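Local coordinates for SusD superfamily protein (Bacteroides thetaiotaomicron, PDB 3MCX) that is of unknown function but, as a zinc-binding outer-membrane member of the SusD family, probably takes part in capturing glycans or other nutrients at the cell surface, at residues A[66-71]-A[277-282]; A[290-295]-A[322-327]; A[103-108]-A[119-124]; A[126-131]-A[197-202]; A[138-143]-A[460-465]. All blocks are in the same frame, centred on the assembly; numbering follows the deposited sequence.

Contact 1 (A[66-71]-A[277-282]); sequences KRVSPY and PMVYAN
Val-279, in the short helix 276-279, packs its two methyls against Arg-67 and Val-68, which belong to the classic gamma turn 67-69 leading into helix 69-72. The turn is centred on Val-68: its positive phi (76°) bends the chain so that Ser-69 N bonds back to Arg-67 O at 2.8 Å, and Val-68 occupies the N-cap position of the helix. Both Arg-67 and Val-68 direct their side chains at Val-279, which gives up more surface than either of them. The aliphatic part of Arg-67 does the touching: CD rests on both branches of the valine, 3.7 Å from Val-279 CG2 and 3.8 Å from Val-279 CG1. A bend at chi3 (73°) then carries the charged end off this apolar patch to Glu-274, with which Arg-67 NE makes a salt bridge, while NH1 bonds a glycerol probably left from crystallisation. The guanidinium lies obliquely to the CG2 methyl. Leu-291 lies against both valines, and Cys-51 of helix 44-51 touches Val-68. This is plain apolar packing between an early turn and a helix lying more than 200 residues later in the SusD fold. The two valine side chains run antiparallel alongside one another, with Val-68 CG2 3.8 Å from Val-279 CG1.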
# COMPACT_ATOMS: atom_id res chain seq x y z
N LYS A 66 14.46 10.96 -9.75
CA LYS A 66 13.21 11.44 -10.34
C LYS A 66 12.14 10.36 -10.20
O LYS A 66 12.43 9.23 -9.80
CB LYS A 66 13.46 11.90 -11.79
CG LYS A 66 14.41 13.10 -11.91
CD LYS A 66 13.77 14.44 -11.50
CE LYS A 66 14.75 15.61 -11.52
NZ LYS A 66 15.51 15.64 -10.24
N ARG A 67 10.91 10.71 -10.50
CA ARG A 67 9.79 9.88 -10.06
C ARG A 67 9.57 8.63 -10.89
O ARG A 67 9.71 8.63 -12.13
CB ARG A 67 8.50 10.69 -9.96
CG ARG A 67 7.85 11.07 -11.27
CD ARG A 67 6.55 11.93 -11.04
NE ARG A 67 6.96 13.26 -10.63
CZ ARG A 67 7.22 14.29 -11.41
NH1 ARG A 67 6.94 14.26 -12.72
NH2 ARG A 67 7.73 15.40 -10.90
N VAL A 68 9.28 7.56 -10.16
CA VAL A 68 8.78 6.28 -10.65
C VAL A 68 9.83 5.39 -11.32
O VAL A 68 10.04 4.21 -10.93
CB VAL A 68 7.54 6.40 -11.57
CG1 VAL A 68 7.07 4.98 -12.02
CG2 VAL A 68 6.38 7.13 -10.87
N SER A 69 10.52 5.92 -12.31
CA SER A 69 11.35 5.08 -13.14
C SER A 69 12.47 4.32 -12.39
O SER A 69 12.75 3.18 -12.77
CB SER A 69 11.85 5.78 -14.41
OG SER A 69 12.71 6.88 -14.16
N PRO A 70 13.14 4.91 -11.40
CA PRO A 70 14.17 4.12 -10.73
C PRO A 70 13.64 2.90 -10.00
O PRO A 70 14.36 1.90 -9.87
CB PRO A 70 14.79 5.12 -9.76
CG PRO A 70 14.54 6.49 -10.41
CD PRO A 70 13.16 6.32 -10.95
N TYR A 71 12.41 2.97 -9.47
CA TYR A 71 11.74 1.80 -8.91
C TYR A 71 11.37 0.80 -10.01
O TYR A 71 11.70 -0.40 -9.95
CB TYR A 71 10.48 2.20 -8.20
CG TYR A 71 10.63 3.02 -6.93
CD1 TYR A 71 11.66 2.83 -6.04
CD2 TYR A 71 9.65 3.92 -6.59
CE1 TYR A 71 11.72 3.56 -4.83
CE2 TYR A 71 9.70 4.66 -5.38
CZ TYR A 71 10.71 4.47 -4.52
OH TYR A 71 10.73 5.21 -3.37
N PRO A 277 -1.97 10.63 -7.22
CA PRO A 277 -3.06 10.98 -8.11
C PRO A 277 -2.60 11.86 -9.30
O PRO A 277 -3.04 11.63 -10.43
CB PRO A 277 -4.07 11.66 -7.19
CG PRO A 277 -3.88 10.93 -5.90
CD PRO A 277 -2.35 10.80 -5.80
N MSE A 278 -1.71 12.82 -9.07
CA MSE A 278 -1.18 13.63 -10.15
C MSE A 278 -0.22 12.83 -11.02
O MSE A 278 -0.14 13.05 -12.23
CB MSE A 278 -0.51 14.91 -9.62
CG MSE A 278 -1.51 15.96 -9.24
SE MSE A 278 -2.80 16.48 -10.59
CE MSE A 278 -1.58 16.90 -11.99
N VAL A 279 0.50 11.89 -10.41
CA VAL A 279 1.43 11.08 -11.20
C VAL A 279 0.68 10.08 -12.10
O VAL A 279 1.18 9.70 -13.15
CB VAL A 279 2.52 10.47 -10.29
CG1 VAL A 279 3.55 9.60 -11.11
CG2 VAL A 279 3.22 11.61 -9.53
N TYR A 280 -0.56 9.75 -11.74
CA TYR A 280 -1.45 8.97 -12.61
C TYR A 280 -2.27 9.84 -13.57
O TYR A 280 -2.99 9.32 -14.41
CB TYR A 280 -2.47 8.18 -11.74
CG TYR A 280 -1.98 6.87 -11.18
CD1 TYR A 280 -1.79 5.76 -12.00
CD2 TYR A 280 -1.76 6.71 -9.80
CE1 TYR A 280 -1.35 4.53 -11.50
CE2 TYR A 280 -1.32 5.49 -9.29
CZ TYR A 280 -1.10 4.42 -10.15
OH TYR A 280 -0.63 3.24 -9.63
N ALA A 281 -2.21 11.18 -13.44
CA ALA A 281 -3.21 12.03 -14.06
C ALA A 281 -3.15 12.00 -15.57
O ALA A 281 -2.10 11.77 -16.18
CB ALA A 281 -3.02 13.49 -13.58
N ASN A 282 -4.32 12.23 -16.14
CA ASN A 282 -4.58 12.28 -17.57
C ASN A 282 -4.78 13.75 -17.89
O ASN A 282 -5.88 14.30 -17.83
CB ASN A 282 -5.80 11.41 -17.86
CG ASN A 282 -6.05 11.16 -19.31
OD1 ASN A 282 -5.39 11.73 -20.20
ND2 ASN A 282 -7.03 10.26 -19.58

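Contact 2 (A[290-295]-A[322-327]); sequences NLILSE and TGLPAA
Ile-292, in the short strand 292-293, points its side chain at Leu-324 and Pro-325, in the loop between strands 313-314 and 334-335. CB stays back from both, its nearest carbon across the contact, Leu-324 CD2, lying 5.0 Å from Ile-292 CB. The shorter branch is CG2: Ile-292 CG2 is 4.2 Å from Leu-324 CD2. The other branch starts with CG1 wedged between the backbone N and the carbonyl carbon (chi1 59°). CG1 serves as a spacer rather than a contact, and the extended chi2 (170°) carries CD1 outward to become the main touching atom. Ile-292 CD1 sits 4.0 Å from Leu-324 CD2, so the single leucine methyl touches both branches of the isoleucine. Ile-292 CD1 also meets Pro-325 CD at 4.2 Å, here tip to tip, whereas the isoleucine and leucine side chains pass at a slant. Leu-324 does not aim its CB straight at the strand; its CD2 methyl closes the distance. The distances are those of relaxed apolar packing between neighbouring residues of one loop and a single strand residue. Leu-324 also lies near a metal site: its side chain is about 7 Å from that of Glu-315 and, likewise, that of His-330, which bind a zinc ion together with Glu-319. In the fold, Ile-292 is paired through its backbone with Gln-57 of the antiparallel strand 56-57, Leu-293 makes a backbone hydrogen bond with Val-333, and Ser-294 caps the start of helix 295-301.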
# COMPACT_ATOMS: atom_id res chain seq x y z
N ASN A 290 3.61 10.13 -14.52
CA ASN A 290 4.56 9.09 -14.88
C ASN A 290 4.13 7.68 -14.56
O ASN A 290 4.96 6.83 -14.32
CB ASN A 290 5.99 9.34 -14.38
CG ASN A 290 7.02 8.68 -15.29
OD1 ASN A 290 6.68 8.34 -16.43
ND2 ASN A 290 8.28 8.51 -14.82
N LEU A 291 2.81 7.44 -14.52
CA LEU A 291 2.24 6.13 -14.30
C LEU A 291 1.16 5.89 -15.33
O LEU A 291 0.23 6.70 -15.46
CB LEU A 291 1.68 5.99 -12.90
CG LEU A 291 2.72 6.02 -11.77
CD1 LEU A 291 2.08 6.42 -10.45
CD2 LEU A 291 3.47 4.69 -11.60
N ILE A 292 1.28 4.79 -16.06
CA ILE A 292 0.27 4.34 -16.99
C ILE A 292 0.12 2.85 -16.85
O ILE A 292 1.02 2.18 -16.32
CB ILE A 292 0.56 4.72 -18.45
CG1 ILE A 292 1.91 4.15 -18.96
CG2 ILE A 292 0.51 6.28 -18.62
CD1 ILE A 292 2.17 4.30 -20.46
N LEU A 293 -1.00 2.32 -17.33
CA LEU A 293 -1.25 0.88 -17.31
C LEU A 293 -0.49 0.20 -18.44
O LEU A 293 -0.37 0.76 -19.55
CB LEU A 293 -2.75 0.64 -17.45
CG LEU A 293 -3.62 1.28 -16.34
CD1 LEU A 293 -5.13 1.24 -16.67
CD2 LEU A 293 -3.34 0.59 -14.98
N SER A 294 0.00 -1.01 -18.16
CA SER A 294 0.70 -1.80 -19.15
C SER A 294 -0.27 -2.62 -20.01
O SER A 294 -1.45 -2.80 -19.68
CB SER A 294 1.65 -2.76 -18.45
OG SER A 294 0.89 -3.75 -17.78
N GLU A 295 0.26 -3.13 -21.09
CA GLU A 295 -0.52 -4.05 -21.91
C GLU A 295 -0.80 -5.35 -21.15
O GLU A 295 -1.83 -6.01 -21.37
CB GLU A 295 0.18 -4.36 -23.22
CG GLU A 295 -0.74 -4.98 -24.25
CD GLU A 295 0.02 -5.46 -25.46
OE1 GLU A 295 1.16 -5.96 -25.26
OE2 GLU A 295 -0.55 -5.38 -26.60
N THR A 322 1.98 12.37 -28.25
CA THR A 322 3.34 11.88 -28.54
C THR A 322 4.16 11.67 -27.27
O THR A 322 5.29 11.16 -27.38
CB THR A 322 4.10 12.80 -29.47
OG1 THR A 322 4.21 14.07 -28.84
CG2 THR A 322 3.36 12.92 -30.80
N GLY A 323 3.59 11.96 -26.09
CA GLY A 323 4.19 11.71 -24.78
C GLY A 323 4.01 10.28 -24.28
O GLY A 323 4.53 9.90 -23.23
N LEU A 324 3.28 9.48 -25.06
CA LEU A 324 3.11 8.06 -24.75
C LEU A 324 4.02 7.23 -25.65
O LEU A 324 4.31 7.60 -26.76
CB LEU A 324 1.66 7.61 -24.99
CG LEU A 324 0.65 8.06 -23.97
CD1 LEU A 324 -0.78 7.80 -24.50
CD2 LEU A 324 0.82 7.36 -22.64
N PRO A 325 4.40 6.04 -25.17
CA PRO A 325 5.00 5.10 -26.12
C PRO A 325 4.08 4.94 -27.33
O PRO A 325 2.86 4.87 -27.15
CB PRO A 325 5.06 3.81 -25.29
CG PRO A 325 5.18 4.26 -23.91
CD PRO A 325 4.32 5.50 -23.81
N ALA A 326 4.63 4.86 -28.54
CA ALA A 326 3.82 4.80 -29.77
C ALA A 326 2.74 3.71 -29.70
O ALA A 326 1.60 3.94 -30.04
CB ALA A 326 4.70 4.59 -31.03
N ALA A 327 3.09 2.52 -29.20
CA ALA A 327 2.11 1.43 -29.15
C ALA A 327 0.95 1.68 -28.18
O ALA A 327 -0.13 1.06 -28.31
CB ALA A 327 2.81 0.08 -28.80

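Contact 3 (A[103-108]-A[119-124]); sequences QKIESG and NRIKSE
Two helices consecutive in the chain, 81-106 and 115-140, run in opposite directions as an alpha-alpha hairpin of the helical, TPR-related SusD fold, and Ile-105 and Glu-106 near the end of the first meet Ile-121 and Lys-122 near the start of the second. Ile-105 supplies the apolar centre. Its CD1 fits over the junction of the two facing residues, 3.8 Å from Ile-121 CG2 and 3.7 Å from the backbone N of Lys-122, with Lys-122 CB also close. The two isoleucine side chains cross at about a right angle. Ile-121 continues inward to Leu-21, Gln-25 and Leu-28 of helix 21-36, while Ile-110 in the connecting loop touches Ile-105. On the more exposed flank a salt bridge joins the helices. Lys-122 is stretched along its whole length, its CG set opposite the backbone N (chi1 178°), which brings the ammonium up to Glu-106, whose extended chain crosses it nearly perpendicularly. The lysine approaches the anti side of the carboxylate, 24° out of its plane, with Lys-122 NZ donating to Glu-106 OE2 at 3.0 Å.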
# COMPACT_ATOMS: atom_id res chain seq x y z
N GLN A 103 5.20 7.69 24.78
CA GLN A 103 5.93 7.93 26.01
C GLN A 103 5.33 9.05 26.88
O GLN A 103 5.28 8.96 28.08
CB GLN A 103 7.42 8.19 25.75
CG GLN A 103 8.25 8.46 27.03
CD GLN A 103 8.26 7.34 28.09
OE1 GLN A 103 8.05 6.15 27.72
NE2 GLN A 103 8.50 7.70 29.35
N LYS A 104 4.90 10.14 26.22
CA LYS A 104 4.26 11.23 26.95
C LYS A 104 3.00 10.73 27.68
O LYS A 104 2.77 11.07 28.83
CB LYS A 104 3.92 12.38 25.97
CG LYS A 104 3.44 13.65 26.60
CD LYS A 104 4.50 14.28 27.52
CE LYS A 104 3.99 15.58 28.18
NZ LYS A 104 4.86 16.03 29.30
N ILE A 105 2.19 9.95 26.97
CA ILE A 105 0.98 9.35 27.61
C ILE A 105 1.36 8.44 28.81
O ILE A 105 0.82 8.54 29.87
CB ILE A 105 0.10 8.61 26.57
CG1 ILE A 105 -0.50 9.59 25.53
CG2 ILE A 105 -1.01 7.79 27.29
CD1 ILE A 105 -1.12 8.91 24.34
N GLU A 106 2.32 7.55 28.55
CA GLU A 106 2.70 6.58 29.59
C GLU A 106 3.42 7.17 30.77
O GLU A 106 3.37 6.62 31.86
CB GLU A 106 3.52 5.46 28.97
CG GLU A 106 2.74 4.63 28.01
CD GLU A 106 3.47 3.41 27.47
OE1 GLU A 106 4.63 3.47 27.03
OE2 GLU A 106 2.79 2.35 27.39
N SER A 107 4.05 8.32 30.60
CA SER A 107 4.80 8.95 31.66
C SER A 107 3.88 9.67 32.68
O SER A 107 4.35 10.13 33.71
CB SER A 107 5.79 9.97 31.07
OG SER A 107 5.06 11.10 30.62
N GLY A 108 2.59 9.76 32.36
CA GLY A 108 1.61 10.33 33.28
C GLY A 108 1.60 11.85 33.37
O GLY A 108 0.89 12.41 34.20
N ASN A 119 -6.02 6.24 26.13
CA ASN A 119 -5.73 4.92 25.62
C ASN A 119 -6.06 4.77 24.14
O ASN A 119 -5.36 4.08 23.40
CB ASN A 119 -6.47 3.88 26.42
CG ASN A 119 -5.85 2.54 26.30
OD1 ASN A 119 -4.64 2.41 26.47
ND2 ASN A 119 -6.65 1.53 26.00
N ARG A 120 -7.10 5.46 23.69
CA ARG A 120 -7.42 5.44 22.27
C ARG A 120 -6.32 6.10 21.44
O ARG A 120 -5.86 5.58 20.44
CB ARG A 120 -8.76 6.18 22.03
CG ARG A 120 -9.11 6.25 20.56
CD ARG A 120 -10.29 7.13 20.21
NE ARG A 120 -10.14 8.50 20.70
CZ ARG A 120 -9.40 9.45 20.12
NH1 ARG A 120 -8.69 9.21 19.02
NH2 ARG A 120 -9.37 10.66 20.69
N ILE A 121 -5.90 7.29 21.89
CA ILE A 121 -4.82 8.00 21.22
C ILE A 121 -3.55 7.15 21.20
O ILE A 121 -2.91 7.02 20.19
CB ILE A 121 -4.56 9.35 21.88
CG1 ILE A 121 -5.77 10.26 21.63
CG2 ILE A 121 -3.25 9.99 21.37
CD1 ILE A 121 -5.79 11.50 22.49
N LYS A 122 -3.23 6.54 22.35
CA LYS A 122 -2.06 5.64 22.41
C LYS A 122 -2.19 4.47 21.43
O LYS A 122 -1.22 4.11 20.75
CB LYS A 122 -1.93 5.11 23.82
CG LYS A 122 -0.80 4.12 24.07
CD LYS A 122 -0.86 3.59 25.49
CE LYS A 122 0.06 2.44 25.69
NZ LYS A 122 -0.17 1.85 27.04
N SER A 123 -3.38 3.89 21.38
CA SER A 123 -3.60 2.75 20.51
C SER A 123 -3.49 3.08 19.03
O SER A 123 -2.92 2.33 18.24
CB SER A 123 -4.97 2.14 20.79
OG SER A 123 -4.98 1.60 22.10
N GLU A 124 -4.06 4.22 18.62
CA GLU A 124 -3.87 4.68 17.26
C GLU A 124 -2.40 4.95 16.92
O GLU A 124 -1.93 4.58 15.84
CB GLU A 124 -4.73 5.93 17.02
CG GLU A 124 -6.23 5.62 17.07
CD GLU A 124 -7.12 6.81 16.79
OE1 GLU A 124 -6.74 7.63 15.92
OE2 GLU A 124 -8.18 6.92 17.43

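Contact 4 (A[126-131]-A[197-202]); sequences LVMRGL and GYINYW
Ile-199 reaches from the loop just ahead of helix 201-214 onto Val-127 and Met-128 of helix 115-140, a loop-to-helix packing in the helical SusD fold. Both branches of Ile-199 close on one flank of the valine. CG2 is anti to the backbone N (chi1 -66°, measured to CG1), and the CG1 branch, extended by chi2, brings CD1 in beside it. Val-127 CG1 meets the two together: it is 3.8 Å from Ile-199 CD1 and 3.9 Å from Ile-199 CG2. The two beta-branched side chains thus meet at a slant, with several methyls in simultaneous contact. Met-128, a selenomethionine, comes from the next position on the helix. Its CG is anti to the backbone N, and the chain then bends at chi2 (57°) and chi3 (31°), bringing CE to Ile-199; the two side chains cross nearly perpendicularly. The resulting approach of Met-128 CE to Ile-199 CD1, 3.4 Å, is tighter than usual for two carbons; because the residue has two modelled conformations, the closeness is doubtful. Around this cluster Met-128 touches Val-94, Ile-31 and Ala-35, and Val-127 touches Ala-186, so three further helices wall it in. Just after Ile-199 the chain turns into its helix, with Asn-200 at the N-cap and its OD1 bonding Ala-203 N. The second valine methyl completes the grip, Val-127 CG2 lying 4.0 Å from Ile-199 CG2.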
# COMPACT_ATOMS: atom_id res chain seq x y z
N LEU A 126 0.10 3.41 18.29
CA LEU A 126 0.69 2.07 18.20
C LEU A 126 0.46 1.44 16.86
O LEU A 126 1.38 0.87 16.27
CB LEU A 126 0.16 1.15 19.33
CG LEU A 126 0.83 1.25 20.71
CD1 LEU A 126 -0.01 0.51 21.76
CD2 LEU A 126 2.31 0.73 20.64
N VAL A 127 -0.75 1.57 16.33
CA VAL A 127 -1.03 1.02 15.00
C VAL A 127 -0.18 1.74 13.95
O VAL A 127 0.42 1.12 13.08
CB VAL A 127 -2.52 1.01 14.58
CG1 VAL A 127 -2.66 0.34 13.20
CG2 VAL A 127 -3.36 0.28 15.55
N MSE A 128 -0.10 3.07 14.05
CA MSE A 128 0.74 3.81 13.12
C MSE A 128 2.21 3.43 13.25
O MSE A 128 2.93 3.37 12.26
CB MSE A 128 0.55 5.31 13.31
CG MSE A 128 1.29 6.15 12.31
SE MSE A 128 0.88 5.79 10.44
CE MSE A 128 -0.99 5.22 10.60
N ARG A 129 2.69 3.18 14.46
CA ARG A 129 4.08 2.73 14.63
C ARG A 129 4.32 1.38 13.95
O ARG A 129 5.31 1.16 13.27
CB ARG A 129 4.45 2.62 16.11
CG ARG A 129 5.96 2.55 16.35
CD ARG A 129 6.34 2.56 17.79
NE ARG A 129 5.94 1.36 18.52
CZ ARG A 129 6.06 1.22 19.82
NH1 ARG A 129 6.55 2.20 20.55
NH2 ARG A 129 5.70 0.08 20.43
N GLY A 130 3.40 0.46 14.16
CA GLY A 130 3.50 -0.85 13.54
C GLY A 130 3.39 -0.81 12.04
O GLY A 130 4.20 -1.43 11.31
N LEU A 131 2.43 -0.03 11.55
CA LEU A 131 2.27 0.13 10.10
C LEU A 131 3.53 0.74 9.46
O LEU A 131 3.98 0.29 8.40
CB LEU A 131 1.06 1.02 9.84
CG LEU A 131 0.68 1.28 8.39
CD1 LEU A 131 0.52 -0.03 7.63
CD2 LEU A 131 -0.63 2.13 8.37
N GLY A 197 -10.87 9.06 8.65
CA GLY A 197 -9.63 9.80 8.72
C GLY A 197 -8.62 9.21 9.67
O GLY A 197 -7.49 9.66 9.70
N TYR A 198 -9.06 8.21 10.44
CA TYR A 198 -8.31 7.68 11.60
C TYR A 198 -8.44 6.17 11.67
O TYR A 198 -9.31 5.59 11.04
CB TYR A 198 -8.87 8.24 12.89
CG TYR A 198 -8.92 9.73 12.92
CD1 TYR A 198 -7.76 10.47 12.96
CD2 TYR A 198 -10.13 10.41 12.91
CE1 TYR A 198 -7.78 11.84 13.02
CE2 TYR A 198 -10.16 11.79 12.95
CZ TYR A 198 -8.98 12.50 13.00
OH TYR A 198 -8.99 13.87 13.04
N ILE A 199 -7.58 5.54 12.48
CA ILE A 199 -7.56 4.09 12.63
C ILE A 199 -8.51 3.62 13.72
O ILE A 199 -8.42 4.09 14.85
CB ILE A 199 -6.13 3.61 12.97
CG1 ILE A 199 -5.22 3.89 11.78
CG2 ILE A 199 -6.13 2.13 13.33
CD1 ILE A 199 -3.73 3.87 12.14
N ASN A 200 -9.42 2.71 13.37
CA ASN A 200 -10.27 2.02 14.33
C ASN A 200 -9.95 0.52 14.38
O ASN A 200 -9.01 0.05 13.72
CB ASN A 200 -11.75 2.30 14.04
CG ASN A 200 -12.27 1.59 12.79
OD1 ASN A 200 -11.53 0.87 12.11
ND2 ASN A 200 -13.56 1.80 12.48
N TYR A 201 -10.73 -0.23 15.17
CA TYR A 201 -10.49 -1.65 15.37
C TYR A 201 -10.51 -2.41 14.03
O TYR A 201 -9.67 -3.28 13.80
CB TYR A 201 -11.53 -2.22 16.37
CG TYR A 201 -11.48 -3.72 16.53
CD1 TYR A 201 -12.21 -4.56 15.70
CD2 TYR A 201 -10.67 -4.29 17.52
CE1 TYR A 201 -12.15 -5.94 15.87
CE2 TYR A 201 -10.62 -5.66 17.69
CZ TYR A 201 -11.35 -6.47 16.87
OH TYR A 201 -11.26 -7.81 17.06
N TRP A 202 -11.50 -2.07 13.20
CA TRP A 202 -11.70 -2.75 11.92
C TRP A 202 -10.52 -2.52 10.99
O TRP A 202 -10.06 -3.47 10.34
CB TRP A 202 -13.06 -2.35 11.30
CG TRP A 202 -14.13 -2.51 12.31
CD1 TRP A 202 -14.79 -1.51 12.97
CD2 TRP A 202 -14.56 -3.73 12.90
NE1 TRP A 202 -15.64 -2.04 13.89
CE2 TRP A 202 -15.50 -3.41 13.90
CE3 TRP A 202 -14.25 -5.08 12.69
CZ2 TRP A 202 -16.15 -4.38 14.67
CZ3 TRP A 202 -14.89 -6.04 13.45
CH2 TRP A 202 -15.82 -5.68 14.44

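Contact 5 (A[138-143]-A[460-465]); sequences RLFGMP and PIPQSE
This is buried packing of a helix-terminal phenylalanine on a proline-rich extended segment, led by a ring-edge-to-carbonyl contact: Phe-140, the last residue of helix 115-140, faces Pro-460, Ile-461 and Pro-462, which lead into the short helix 463-468 near the C terminus. The phenyl ring meets the run at its edge. Phe-140 CE1 lies 3.2 Å from Pro-460 O, and CD1 of the same ring is 3.5 Å from that oxygen, which sits near the ring plane, so the slightly positive hydrogens of the rim face the carbonyl. CB of Pro-460 is directed away and its ring stays back, so the close contacts come from its carbonyl group. The next two residues close in obliquely: Ile-461 CD1 approaches the base of the side chain, 4.1 Å from Phe-140 CB, and Pro-462 CD stands 4.3 Å from Phe-140 CE1. Ile-461 reaches back because its chain folds at chi2 (-57°), which turns CD1 toward Phe-140 CB. A backbone hydrogen bond between Leu-139 and Leu-459 joins the chains just before the run, and Asn-475 holds Phe-140 O. Trp-88 of helix 81-106 meets the phenylalanine edge-to-face and also touches Ile-461 and Pro-462, while Tyr-45 of helix 44-51 packs on Phe-140. Pro-462 occupies the N-cap position of the following helix. The backbone angles of all three residues, near -60° and 140°, are those of a polyproline II segment, here laid across the end of a long helix so that the C-terminal part of the SusD fold joins its N-terminal helices.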
# COMPACT_ATOMS: atom_id res chain seq x y z
N ARG A 138 9.15 -3.87 4.34
CA ARG A 138 8.80 -4.48 3.08
C ARG A 138 9.49 -3.77 1.91
O ARG A 138 9.68 -4.42 0.89
CB ARG A 138 7.27 -4.56 2.93
CG ARG A 138 6.61 -3.29 2.71
CD ARG A 138 5.10 -3.34 3.08
NE ARG A 138 4.31 -4.44 2.58
CZ ARG A 138 3.04 -4.36 2.10
NH1 ARG A 138 2.43 -3.19 1.93
NH2 ARG A 138 2.37 -5.44 1.82
N LEU A 139 9.93 -2.51 2.07
CA LEU A 139 10.73 -1.84 1.03
C LEU A 139 12.19 -2.22 1.11
O LEU A 139 12.81 -2.44 0.07
CB LEU A 139 10.63 -0.31 1.16
CG LEU A 139 9.62 0.32 0.20
CD1 LEU A 139 8.16 -0.11 0.48
CD2 LEU A 139 9.79 1.86 0.22
N PHE A 140 12.75 -2.27 2.32
CA PHE A 140 14.19 -2.33 2.49
C PHE A 140 14.71 -3.71 2.90
O PHE A 140 15.92 -3.88 3.12
CB PHE A 140 14.61 -1.24 3.51
CG PHE A 140 14.40 0.16 2.98
CD1 PHE A 140 15.34 0.71 2.12
CD2 PHE A 140 13.26 0.89 3.29
CE1 PHE A 140 15.17 2.00 1.58
CE2 PHE A 140 13.06 2.18 2.76
CZ PHE A 140 14.03 2.71 1.90
N GLY A 141 13.80 -4.69 2.97
CA GLY A 141 14.12 -6.07 3.38
C GLY A 141 13.56 -7.05 2.37
O GLY A 141 12.51 -6.81 1.76
N MSE A 142 14.25 -8.17 2.19
CA MSE A 142 13.74 -9.23 1.33
C MSE A 142 12.45 -9.80 1.94
O MSE A 142 12.25 -9.75 3.15
CB MSE A 142 14.78 -10.35 1.18
CG MSE A 142 16.04 -9.92 0.45
SE MSE A 142 15.82 -9.38 -1.38
CE MSE A 142 15.30 -11.07 -2.21
N PRO A 143 11.58 -10.36 1.10
CA PRO A 143 10.29 -10.83 1.58
C PRO A 143 10.43 -11.88 2.69
O PRO A 143 11.22 -12.81 2.59
CB PRO A 143 9.62 -11.44 0.34
CG PRO A 143 10.36 -10.91 -0.79
CD PRO A 143 11.70 -10.50 -0.36
N PRO A 460 18.02 -0.27 -1.66
CA PRO A 460 19.21 0.07 -0.91
C PRO A 460 18.89 0.94 0.31
O PRO A 460 18.07 1.82 0.22
CB PRO A 460 20.08 0.84 -1.91
CG PRO A 460 19.09 1.40 -2.84
CD PRO A 460 17.94 0.46 -2.94
N ILE A 461 19.57 0.64 1.40
CA ILE A 461 19.55 1.48 2.58
C ILE A 461 20.16 2.83 2.15
O ILE A 461 21.12 2.86 1.42
CB ILE A 461 20.41 0.84 3.68
CG1 ILE A 461 19.94 -0.59 4.05
CG2 ILE A 461 20.51 1.76 4.96
CD1 ILE A 461 18.51 -0.72 4.49
N PRO A 462 19.61 3.96 2.63
CA PRO A 462 20.15 5.25 2.21
C PRO A 462 21.63 5.35 2.49
O PRO A 462 22.12 4.96 3.57
CB PRO A 462 19.36 6.26 3.06
CG PRO A 462 18.11 5.59 3.44
CD PRO A 462 18.38 4.09 3.44
N GLN A 463 22.37 5.94 1.56
CA GLN A 463 23.78 6.12 1.74
C GLN A 463 24.10 6.98 2.96
O GLN A 463 25.13 6.80 3.59
CB GLN A 463 24.47 6.76 0.50
CG GLN A 463 25.95 6.72 0.51
CD GLN A 463 26.51 5.32 0.49
OE1 GLN A 463 25.92 4.44 -0.17
NE2 GLN A 463 27.64 5.09 1.17
N SER A 464 23.18 7.89 3.29
CA SER A 464 23.33 8.73 4.49
C SER A 464 23.50 7.84 5.72
O SER A 464 24.34 8.12 6.58
CB SER A 464 22.09 9.61 4.65
OG SER A 464 20.89 8.91 4.53
N GLU A 465 22.70 6.78 5.81
CA GLU A 465 22.85 5.83 6.93
C GLU A 465 24.13 5.05 6.91
O GLU A 465 24.78 4.85 7.94
CB GLU A 465 21.66 4.85 6.97
CG GLU A 465 20.35 5.49 7.24
CD GLU A 465 20.17 5.97 8.69
OE1 GLU A 465 20.87 5.55 9.64
OE2 GLU A 465 19.33 6.84 8.82

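From the N terminus, contact 1 opens first, at 66-71, and closes a loop of some 200 residues at 277-282. Contacts 3 and 4 are nested within it, in series: contact 3 closes a short hairpin, then contact 4 ties the next turns of helix 115-140 to the loop leading into helix 201-214. Contact 5 opens at the end of helix 115-140, before contact 4 has closed, and therefore crosses both contact 4 and contact 1. Contact 2 follows contact 1 directly and lies inside the long loop that contact 5 finally closes near the C terminus. Helix 115-140 thus links contacts 3, 4 and 5, whereas contacts 1 and 2 adjoin where Val-279 and Tyr-280 meet Asn-290 and Leu-291.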